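Local coordinates for hypothetical protein (Parabacteroides merdae, PDB 4OO3) that is a putative oxidoreductase that probably binds a nicotinamide cofactor through its Rossmann-fold domain, its substrate and reaction being unknown, at residues 12-17 and 25-30; 33-38 and 405-410. All coordinates share one frame; numbering follows the deposited sequence.

Overall arrangement
Contact 1 closes first along the chain, joining strand 14-17 to the end of the short helix 22-26; contact 2 opens a few residues later, in the loop leading into strand 38-43, and reaches across some 370 residues to helix 395-412. Their centres are about 9 Å apart, on the same side of the chain's centre. They touch directly: Val12 pairs through its backbone N and O with Gln34 and Ser36, Leu14 packs on Val35, and Val12 meets Leu407. Contact 1 thus belongs to the first beta-alpha-beta unit of the six-stranded parallel sheet, while contact 2 lays a helix of the C-terminal family region against that unit, tying the two parts of the chain together.

Contact 1 of 2, residues 12-17 and 25-30; sequences VKLITL and ALVQKV
Leu14 and Gln28 both set CG beside their own backbone N (chi1 -61° and -64°), and with the Gln28 chain extended beyond CG, the two side chains run past each other in opposite directions. Leu14 does its touching with one methyl: CD1 lies 3.9 Å from Gln28 CG, against the aliphatic part of that side chain, and 4.3 Å from Val27 CG1. The carboxamide of Gln28 continues beyond this toward Thr16, its CD 5.0 Å from Thr16 OG1, the hydroxyl being the branch of the threonine that faces it. What can be read with confidence is the apolar contact of Leu14 with Val27 and the Gln28 chain. Val27 and Gln28 occupy the middle of a type I turn, Leu26 to Lys29, which brings both side chains round to the strand. Backbone bonds hold this bend: Gln28 N reaches Ala25 O at 2.7 Å, and Lys29 N reaches Leu26 O at 3.1 Å. The contact is buried; Val27 also rests on Phe399 of helix 395-412, and Gln28 on Ile56 of helix 47-61. Strand 14-17 is the first strand of a parallel sheet ordered 3-2-1-4-5-6, and its packing against the end of helix 22-26 forms the opening beta-alpha half of the beta-alpha-beta unit characteristic of a Rossmann fold.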
loop_
_atom_site.group_PDB
_atom_site.type_symbol
_atom_site.label_atom_id
_atom_site.label_comp_id
_atom_site.label_asym_id
_atom_site.label_seq_id
_atom_site.Cartn_x
_atom_site.Cartn_y
_atom_site.Cartn_z
ATOM N N VAL A 12 0.685 -11.391 22.059
ATOM C CA VAL A 12 0.595 -10.089 21.405
ATOM C C VAL A 12 -0.593 -9.337 21.982
ATOM O O VAL A 12 -1.712 -9.851 21.988
ATOM C CB VAL A 12 0.436 -10.235 19.878
ATOM C CG1 VAL A 12 0.064 -8.905 19.228
ATOM C CG2 VAL A 12 1.713 -10.798 19.272
ATOM N N LYS A 13 -0.338 -8.125 22.468
ATOM C CA LYS A 13 -1.364 -7.298 23.095
ATOM C C LYS A 13 -1.527 -6.012 22.314
ATOM O O LYS A 13 -0.676 -5.127 22.394
ATOM C CB LYS A 13 -0.983 -6.964 24.537
ATOM C CG LYS A 13 -1.354 -8.031 25.551
ATOM C CD LYS A 13 -0.142 -8.676 26.186
ATOM C CE LYS A 13 -0.569 -9.696 27.230
ATOM N NZ LYS A 13 0.478 -9.881 28.268
ATOM N N LEU A 14 -2.634 -5.896 21.589
ATOM C CA LEU A 14 -2.837 -4.788 20.654
ATOM C C LEU A 14 -3.274 -3.482 21.312
ATOM O O LEU A 14 -4.120 -3.468 22.195
ATOM C CB LEU A 14 -3.887 -5.146 19.593
ATOM C CG LEU A 14 -3.632 -6.324 18.660
ATOM C CD1 LEU A 14 -4.739 -6.385 17.612
ATOM C CD2 LEU A 14 -2.262 -6.222 18.011
ATOM N N ILE A 15 -2.682 -2.391 20.846
ATOM C CA ILE A 15 -3.152 -1.050 21.134
ATOM C C ILE A 15 -3.612 -0.462 19.817
ATOM O O ILE A 15 -2.893 -0.518 18.838
ATOM C CB ILE A 15 -2.025 -0.148 21.658
ATOM C CG1 ILE A 15 -1.418 -0.725 22.937
ATOM C CG2 ILE A 15 -2.553 1.262 21.881
ATOM C CD1 ILE A 15 -0.117 -0.067 23.349
ATOM N N THR A 16 -4.797 0.115 19.788
ATOM C CA THR A 16 -5.245 0.786 18.588
ATOM C C THR A 16 -5.258 2.272 18.870
ATOM O O THR A 16 -6.013 2.734 19.709
ATOM C CB THR A 16 -6.623 0.274 18.155
ATOM O OG1 THR A 16 -6.592 -1.159 18.118
ATOM C CG2 THR A 16 -6.986 0.814 16.773
ATOM N N LEU A 17 -4.397 3.014 18.180
ATOM C CA LEU A 17 -4.197 4.429 18.462
ATOM C C LEU A 17 -4.819 5.303 17.383
ATOM O O LEU A 17 -4.402 5.260 16.223
ATOM C CB LEU A 17 -2.711 4.729 18.569
ATOM C CG LEU A 17 -2.341 6.183 18.865
ATOM C CD1 LEU A 17 -2.847 6.630 20.228
ATOM C CD2 LEU A 17 -0.837 6.324 18.756
ATOM N N ALA A 25 -9.204 -1.697 11.751
ATOM C CA ALA A 25 -10.052 -2.822 12.145
ATOM C C ALA A 25 -9.688 -4.104 11.411
ATOM O O ALA A 25 -9.759 -5.181 11.982
ATOM C CB ALA A 25 -11.520 -2.489 11.922
ATOM N N LEU A 26 -9.285 -3.991 10.150
ATOM C CA LEU A 26 -9.013 -5.169 9.326
ATOM C C LEU A 26 -7.964 -6.076 9.955
ATOM O O LEU A 26 -7.985 -7.283 9.747
ATOM C CB LEU A 26 -8.567 -4.749 7.921
ATOM C CG LEU A 26 -8.549 -5.802 6.811
ATOM C CD1 LEU A 26 -9.838 -6.612 6.802
ATOM C CD2 LEU A 26 -8.331 -5.131 5.461
ATOM N N VAL A 27 -7.053 -5.495 10.729
ATOM C CA VAL A 27 -6.071 -6.274 11.483
ATOM C C VAL A 27 -6.751 -7.314 12.372
ATOM O O VAL A 27 -6.218 -8.405 12.578
ATOM C CB VAL A 27 -5.185 -5.357 12.362
ATOM C CG1 VAL A 27 -4.343 -6.168 13.340
ATOM C CG2 VAL A 27 -4.285 -4.489 11.487
ATOM N N GLN A 28 -7.924 -6.961 12.891
ATOM C CA GLN A 28 -8.673 -7.805 13.817
ATOM C C GLN A 28 -9.807 -8.586 13.147
ATOM O O GLN A 28 -10.642 -9.179 13.834
ATOM C CB GLN A 28 -9.244 -6.934 14.934
ATOM C CG GLN A 28 -8.192 -6.272 15.798
ATOM C CD GLN A 28 -8.812 -5.437 16.895
ATOM O OE1 GLN A 28 -9.650 -5.921 17.667
ATOM N NE2 GLN A 28 -8.424 -4.172 16.963
ATOM N N LYS A 29 -9.833 -8.588 11.817
ATOM C CA LYS A 29 -10.831 -9.339 11.043
ATOM C C LYS A 29 -10.837 -10.827 11.398
ATOM O O LYS A 29 -11.886 -11.475 11.337
ATOM C CB LYS A 29 -10.562 -9.159 9.543
ATOM C CG LYS A 29 -11.523 -9.868 8.589
ATOM C CD LYS A 29 -12.792 -9.065 8.362
ATOM C CE LYS A 29 -13.606 -9.620 7.206
ATOM N NZ LYS A 29 -14.509 -8.590 6.622
ATOM N N VAL A 30 -9.673 -11.373 11.751
ATOM C CA VAL A 30 -9.591 -12.781 12.150
ATOM C C VAL A 30 -8.855 -12.942 13.471
ATOM O O VAL A 30 -8.050 -12.091 13.856
ATOM C CB VAL A 30 -8.933 -13.670 11.061
ATOM C CG1 VAL A 30 -9.502 -13.352 9.682
ATOM C CG2 VAL A 30 -7.430 -13.500 11.046
#

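Contact 2 of 2, residues 33-38 and 405-410; sequences PQVSKD and HFLDYL
The irregular backbone of 33-38 passes beside residues 405-410 of helix 395-412, coming nearest where the CA atoms of Gln34 and Leu407 lie 7.7 Å apart. From there the extended side chain of Gln34 reaches across and slides past that of Leu407, running the opposite way. Its NE2 donates to Leu407 O at 3.0 Å in a nearly straight bond (164° at the hydrogen). The acceptor lies almost in the plane of the Gln34 amide, whereas the donor stands 44° out of the Leu407 carbonyl plane, approaching from above it. The same amide rests its other end on the leucine: Gln34 OE1 is 3.2 Å from Leu407 CB, a tight fit. The amide is carried there by a chi1 of -91°, away from a staggered value. Glu11 OE2 accepts a second bond from NE2, so two partners fix the rotation of the amide. With Gln34 replaced by alanine, Leu407 O and Glu11 would probably lose their shared donor and a gap open beside Leu407 CB. Val35 adds the apolar half of the contact: its CG2 meets both methyls of Leu407, 4.1 Å from CD1 and 4.1 Å from CD2, the two side chains crossing at about a right angle. Farther along the loop, Ser36 OG accepts from Asp38 N at 3.1 Å, an ST turn just where strand 38-43 begins. Tyr32 covers Leu407 as well, while Phe406 and Leu410 of the same helix turn to strands 91-94 and 114-117, so that helix 395-412 lies over both this loop and the parallel sheet.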
loop_
_atom_site.group_PDB
_atom_site.type_symbol
_atom_site.label_atom_id
_atom_site.label_comp_id
_atom_site.label_asym_id
_atom_site.label_seq_id
_atom_site.Cartn_x
_atom_site.Cartn_y
_atom_site.Cartn_z
ATOM N N PRO A 33 -4.263 -16.744 17.075
ATOM C CA PRO A 33 -4.059 -17.233 18.441
ATOM C C PRO A 33 -3.053 -16.413 19.248
ATOM O O PRO A 33 -3.214 -16.275 20.461
ATOM C CB PRO A 33 -3.527 -18.660 18.237
ATOM C CG PRO A 33 -3.970 -19.057 16.878
ATOM C CD PRO A 33 -4.004 -17.790 16.069
ATOM N N GLN A 34 -2.027 -15.888 18.579
ATOM C CA GLN A 34 -1.037 -15.006 19.206
ATOM C C GLN A 34 -1.653 -13.774 19.845
ATOM O O GLN A 34 -1.100 -13.231 20.797
ATOM C CB GLN A 34 -0.020 -14.511 18.176
ATOM C CG GLN A 34 1.214 -15.370 18.015
ATOM C CD GLN A 34 2.090 -14.855 16.893
ATOM O OE1 GLN A 34 1.677 -14.862 15.738
ATOM N NE2 GLN A 34 3.296 -14.395 17.224
ATOM N N VAL A 35 -2.771 -13.306 19.301
ATOM C CA VAL A 35 -3.314 -12.018 19.709
ATOM C C VAL A 35 -4.347 -12.155 20.825
ATOM O O VAL A 35 -5.386 -12.810 20.666
ATOM C CB VAL A 35 -3.904 -11.245 18.519
ATOM C CG1 VAL A 35 -4.360 -9.867 18.970
ATOM C CG2 VAL A 35 -2.857 -11.106 17.422
ATOM N N SER A 36 -4.036 -11.526 21.953
ATOM C CA SER A 36 -4.921 -11.510 23.114
ATOM C C SER A 36 -6.240 -10.868 22.729
ATOM O O SER A 36 -6.263 -9.897 21.971
ATOM C CB SER A 36 -4.267 -10.737 24.263
ATOM O OG SER A 36 -5.231 -10.144 25.104
ATOM N N LYS A 37 -7.334 -11.415 23.251
ATOM C CA LYS A 37 -8.667 -10.889 22.958
ATOM C C LYS A 37 -8.898 -9.485 23.504
ATOM O O LYS A 37 -9.745 -8.762 22.982
ATOM C CB LYS A 37 -9.748 -11.824 23.482
ATOM C CG LYS A 37 -10.197 -12.864 22.473
ATOM C CD LYS A 37 -9.127 -13.893 22.160
ATOM C CE LYS A 37 -9.657 -14.885 21.141
ATOM N NZ LYS A 37 -8.788 -16.079 21.006
ATOM N N ASP A 38 -8.147 -9.106 24.539
ATOM C CA ASP A 38 -8.249 -7.777 25.139
ATOM C C ASP A 38 -7.442 -6.799 24.308
ATOM O O ASP A 38 -6.235 -6.959 24.148
ATOM C CB ASP A 38 -7.729 -7.771 26.585
ATOM C CG ASP A 38 -8.609 -8.570 27.539
ATOM O OD1 ASP A 38 -9.822 -8.718 27.293
ATOM O OD2 ASP A 38 -8.084 -9.045 28.564
ATOM N N HIS A 405 2.489 -12.290 8.436
ATOM C CA HIS A 405 3.930 -12.124 8.229
ATOM C C HIS A 405 4.524 -11.306 9.377
ATOM O O HIS A 405 5.569 -11.663 9.917
ATOM C CB HIS A 405 4.220 -11.485 6.857
ATOM C CG HIS A 405 5.680 -11.258 6.580
ATOM N ND1 HIS A 405 6.332 -10.088 6.918
ATOM C CD2 HIS A 405 6.610 -12.041 5.978
ATOM C CE1 HIS A 405 7.600 -10.164 6.551
ATOM N NE2 HIS A 405 7.794 -11.339 5.975
ATOM N N PHE A 406 3.829 -10.241 9.774
ATOM C CA PHE A 406 4.271 -9.382 10.879
ATOM C C PHE A 406 4.280 -10.134 12.207
ATOM O O PHE A 406 5.254 -10.062 12.956
ATOM C CB PHE A 406 3.385 -8.128 10.973
ATOM C CG PHE A 406 3.699 -7.245 12.151
ATOM C CD1 PHE A 406 4.741 -6.331 12.097
ATOM C CD2 PHE A 406 2.951 -7.332 13.322
ATOM C CE1 PHE A 406 5.026 -5.519 13.182
ATOM C CE2 PHE A 406 3.239 -6.528 14.409
ATOM C CZ PHE A 406 4.276 -5.617 14.339
ATOM N N LEU A 407 3.210 -10.867 12.494
ATOM C CA LEU A 407 3.137 -11.659 13.727
ATOM C C LEU A 407 4.197 -12.766 13.805
ATOM O O LEU A 407 4.658 -13.102 14.894
ATOM C CB LEU A 407 1.740 -12.265 13.900
ATOM C CG LEU A 407 0.602 -11.272 14.138
ATOM C CD1 LEU A 407 -0.740 -11.973 14.012
ATOM C CD2 LEU A 407 0.733 -10.602 15.498
ATOM N N ASP A 408 4.566 -13.342 12.663
ATOM C CA ASP A 408 5.689 -14.292 12.606
ATOM C C ASP A 408 6.987 -13.604 12.956
ATOM O O ASP A 408 7.741 -14.068 13.808
ATOM C CB ASP A 408 5.853 -14.893 11.203
ATOM C CG ASP A 408 5.158 -16.215 11.048
ATOM O OD1 ASP A 408 5.281 -17.059 11.957
ATOM O OD2 ASP A 408 4.505 -16.417 10.005
ATOM N N TYR A 409 7.255 -12.494 12.281
ATOM C CA TYR A 409 8.548 -11.856 12.420
ATOM C C TYR A 409 8.758 -11.209 13.783
ATOM O O TYR A 409 9.902 -10.976 14.180
ATOM C CB TYR A 409 8.841 -10.926 11.235
ATOM C CG TYR A 409 9.512 -11.716 10.133
ATOM C CD1 TYR A 409 10.816 -12.192 10.303
ATOM C CD2 TYR A 409 8.841 -12.052 8.961
ATOM C CE1 TYR A 409 11.443 -12.948 9.329
ATOM C CE2 TYR A 409 9.465 -12.812 7.980
ATOM C CZ TYR A 409 10.765 -13.255 8.167
ATOM O OH TYR A 409 11.392 -14.006 7.197
ATOM N N LEU A 410 7.676 -10.972 14.518
ATOM C CA LEU A 410 7.793 -10.596 15.927
ATOM C C LEU A 410 8.561 -11.655 16.714
ATOM O O LEU A 410 9.353 -11.312 17.589
ATOM C CB LEU A 410 6.417 -10.371 16.571
ATOM C CG LEU A 410 5.696 -9.055 16.264
ATOM C CD1 LEU A 410 4.314 -9.064 16.904
ATOM C CD2 LEU A 410 6.515 -7.858 16.736
#